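Local coordinates for protein (S)-imine reductase (Streptomyces sp. GF3546, PDB 4OQY) that probably reduces imines to (S)-amines with NADPH as hydride donor, as a Rossmann-fold reductase that forms a dimer, at residues V231-A235 against F273-F278. Sequence-based numbering, arbitrary orientation.
Sequences VDRLA and FAENSF
The first turn of helix 234-251, with Arg233 at its N-cap position, is met by the type I beta turn Phe273-Asn276 and the two residues after it. Two amides of this helix start are taken up by carbonyls of the turn: Leu234 N gives its hydrogen to Asn276 O at 2.9 Å, and Ala235 N reaches Ala274 O, also at 2.9 Å. Beside them Arg233 and Glu275 run side by side as a salt bridge, Arg233 NH2 meeting Glu275 OE2 on its syn side at 3.0 Å, with guanidinium and carboxylate planes only 14° apart; Arg233 NE to Glu275 OE1 is modelled at 2.5 Å, too short to be taken at face value. The bends at chi3 of Arg233 (64°) and chi2 of Glu275 bring these ends together. Were Arg233 replaced by an alanine, the Glu275 carboxylate would probably lose its cationic mate and be freer to turn. Phe278 N donates to Asp232 OD1 at 3.1 Å from above the carboxylate plane, while the Phe278 ring lays one face over the backbone of Arg233 and Leu234. Leu234, the buried residue of the contact, packs CD2 3.7 Å from Phe273 CB. Within the C-terminal helical domain, Leu234 continues onto Phe265 and Met269 of helix 256-270, and Phe278 meets Trp177 and Tyr184 of the second subunit, which places the contact beside the dimer interface.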
loop_
_atom_site.group_PDB
_atom_site.type_symbol
_atom_site.label_atom_id
_atom_site.label_comp_id
_atom_site.label_asym_id
_atom_site.label_seq_id
_atom_site.Cartn_x
_atom_site.Cartn_y
_atom_site.Cartn_z
ATOM N N VAL B 231 22.081 0.218 -6.189
ATOM C CA VAL B 231 20.892 0.715 -5.462
ATOM C C VAL B 231 19.973 1.581 -6.336
ATOM O O VAL B 231 20.435 2.218 -7.301
ATOM C CB VAL B 231 21.280 1.511 -4.194
ATOM C CG1 VAL B 231 22.044 2.787 -4.550
ATOM C CG2 VAL B 231 20.048 1.832 -3.348
ATOM N N ASP B 232 18.681 1.608 -5.986
ATOM C CA ASP B 232 17.677 2.275 -6.813
ATOM C C ASP B 232 17.817 1.751 -8.243
ATOM O O ASP B 232 17.853 2.545 -9.189
ATOM C CB ASP B 232 17.838 3.796 -6.799
ATOM C CG ASP B 232 16.676 4.499 -7.465
ATOM O OD1 ASP B 232 15.542 3.972 -7.413
ATOM O OD2 ASP B 232 16.894 5.577 -8.044
ATOM N N ARG B 233 17.937 0.426 -8.381
ATOM C CA ARG B 233 18.020 -0.214 -9.702
ATOM C C ARG B 233 16.762 -1.022 -9.951
ATOM O O ARG B 233 16.427 -1.930 -9.179
ATOM C CB ARG B 233 19.232 -1.151 -9.838
ATOM C CG ARG B 233 20.539 -0.444 -10.201
ATOM C CD ARG B 233 21.747 -1.383 -10.322
ATOM N NE ARG B 233 21.612 -2.364 -11.410
ATOM C CZ ARG B 233 21.520 -3.694 -11.270
ATOM N NH1 ARG B 233 21.547 -4.287 -10.075
ATOM N NH2 ARG B 233 21.409 -4.451 -12.356
ATOM N N LEU B 234 16.078 -0.711 -11.044
ATOM C CA LEU B 234 14.875 -1.458 -11.429
ATOM C C LEU B 234 15.084 -2.979 -11.452
ATOM O O LEU B 234 14.199 -3.719 -11.023
ATOM C CB LEU B 234 14.358 -0.987 -12.787
ATOM C CG LEU B 234 13.123 -1.744 -13.272
ATOM C CD1 LEU B 234 11.932 -1.400 -12.407
ATOM C CD2 LEU B 234 12.814 -1.413 -14.713
ATOM N N ALA B 235 16.230 -3.434 -11.959
ATOM C CA ALA B 235 16.557 -4.867 -12.012
ATOM C C ALA B 235 16.452 -5.597 -10.674
ATOM O O ALA B 235 16.021 -6.744 -10.614
ATOM C CB ALA B 235 17.946 -5.061 -12.580
ATOM N N PHE B 273 15.051 -0.256 -19.145
ATOM C CA PHE B 273 15.218 0.467 -17.851
ATOM C C PHE B 273 15.906 -0.305 -16.695
ATOM O O PHE B 273 15.946 0.215 -15.559
ATOM C CB PHE B 273 13.867 1.017 -17.349
ATOM C CG PHE B 273 13.282 2.132 -18.183
ATOM C CD1 PHE B 273 13.873 3.386 -18.201
ATOM C CD2 PHE B 273 12.113 1.947 -18.934
ATOM C CE1 PHE B 273 13.358 4.417 -18.968
ATOM C CE2 PHE B 273 11.590 2.983 -19.683
ATOM C CZ PHE B 273 12.215 4.214 -19.714
ATOM N N ALA B 274 16.468 -1.495 -16.939
ATOM C CA ALA B 274 17.053 -2.320 -15.855
ATOM C C ALA B 274 17.947 -1.536 -14.886
ATOM O O ALA B 274 17.866 -1.732 -13.662
ATOM C CB ALA B 274 17.829 -3.506 -16.421
ATOM N N GLU B 275 18.790 -0.656 -15.429
ATOM C CA GLU B 275 19.791 0.045 -14.613
ATOM C C GLU B 275 19.316 1.400 -14.147
ATOM O O GLU B 275 20.040 2.111 -13.461
ATOM C CB GLU B 275 21.086 0.220 -15.376
ATOM C CG GLU B 275 21.673 -1.084 -15.880
ATOM C CD GLU B 275 22.009 -2.059 -14.777
ATOM O OE1 GLU B 275 22.331 -1.624 -13.650
ATOM O OE2 GLU B 275 21.956 -3.279 -15.033
ATOM N N ASN B 276 18.096 1.760 -14.498
ATOM C CA ASN B 276 17.563 3.024 -14.066
ATOM C C ASN B 276 16.880 2.929 -12.729
ATOM O O ASN B 276 16.667 1.849 -12.192
ATOM C CB ASN B 276 16.603 3.552 -15.117
ATOM C CG ASN B 276 17.310 3.875 -16.414
ATOM O OD1 ASN B 276 17.333 3.059 -17.339
ATOM N ND2 ASN B 276 17.914 5.049 -16.482
ATOM N N SER B 277 16.516 4.094 -12.221
ATOM C CA SER B 277 15.776 4.221 -10.974
ATOM C C SER B 277 14.379 3.606 -11.070
ATOM O O SER B 277 13.827 3.454 -12.175
ATOM C CB SER B 277 15.693 5.710 -10.607
ATOM O OG SER B 277 14.467 6.056 -10.000
ATOM N N PHE B 278 13.819 3.245 -9.913
ATOM C CA PHE B 278 12.456 2.713 -9.825
ATOM C C PHE B 278 11.432 3.637 -10.370
ATOM O O PHE B 278 10.410 3.205 -10.867
ATOM C CB PHE B 278 12.079 2.425 -8.371
ATOM C CG PHE B 278 12.729 1.215 -7.868
ATOM C CD1 PHE B 278 12.419 0.008 -8.424
ATOM C CD2 PHE B 278 13.705 1.283 -6.903
ATOM C CE1 PHE B 278 13.047 -1.131 -7.993
ATOM C CE2 PHE B 278 14.349 0.138 -6.466
ATOM C CZ PHE B 278 14.018 -1.071 -7.015
#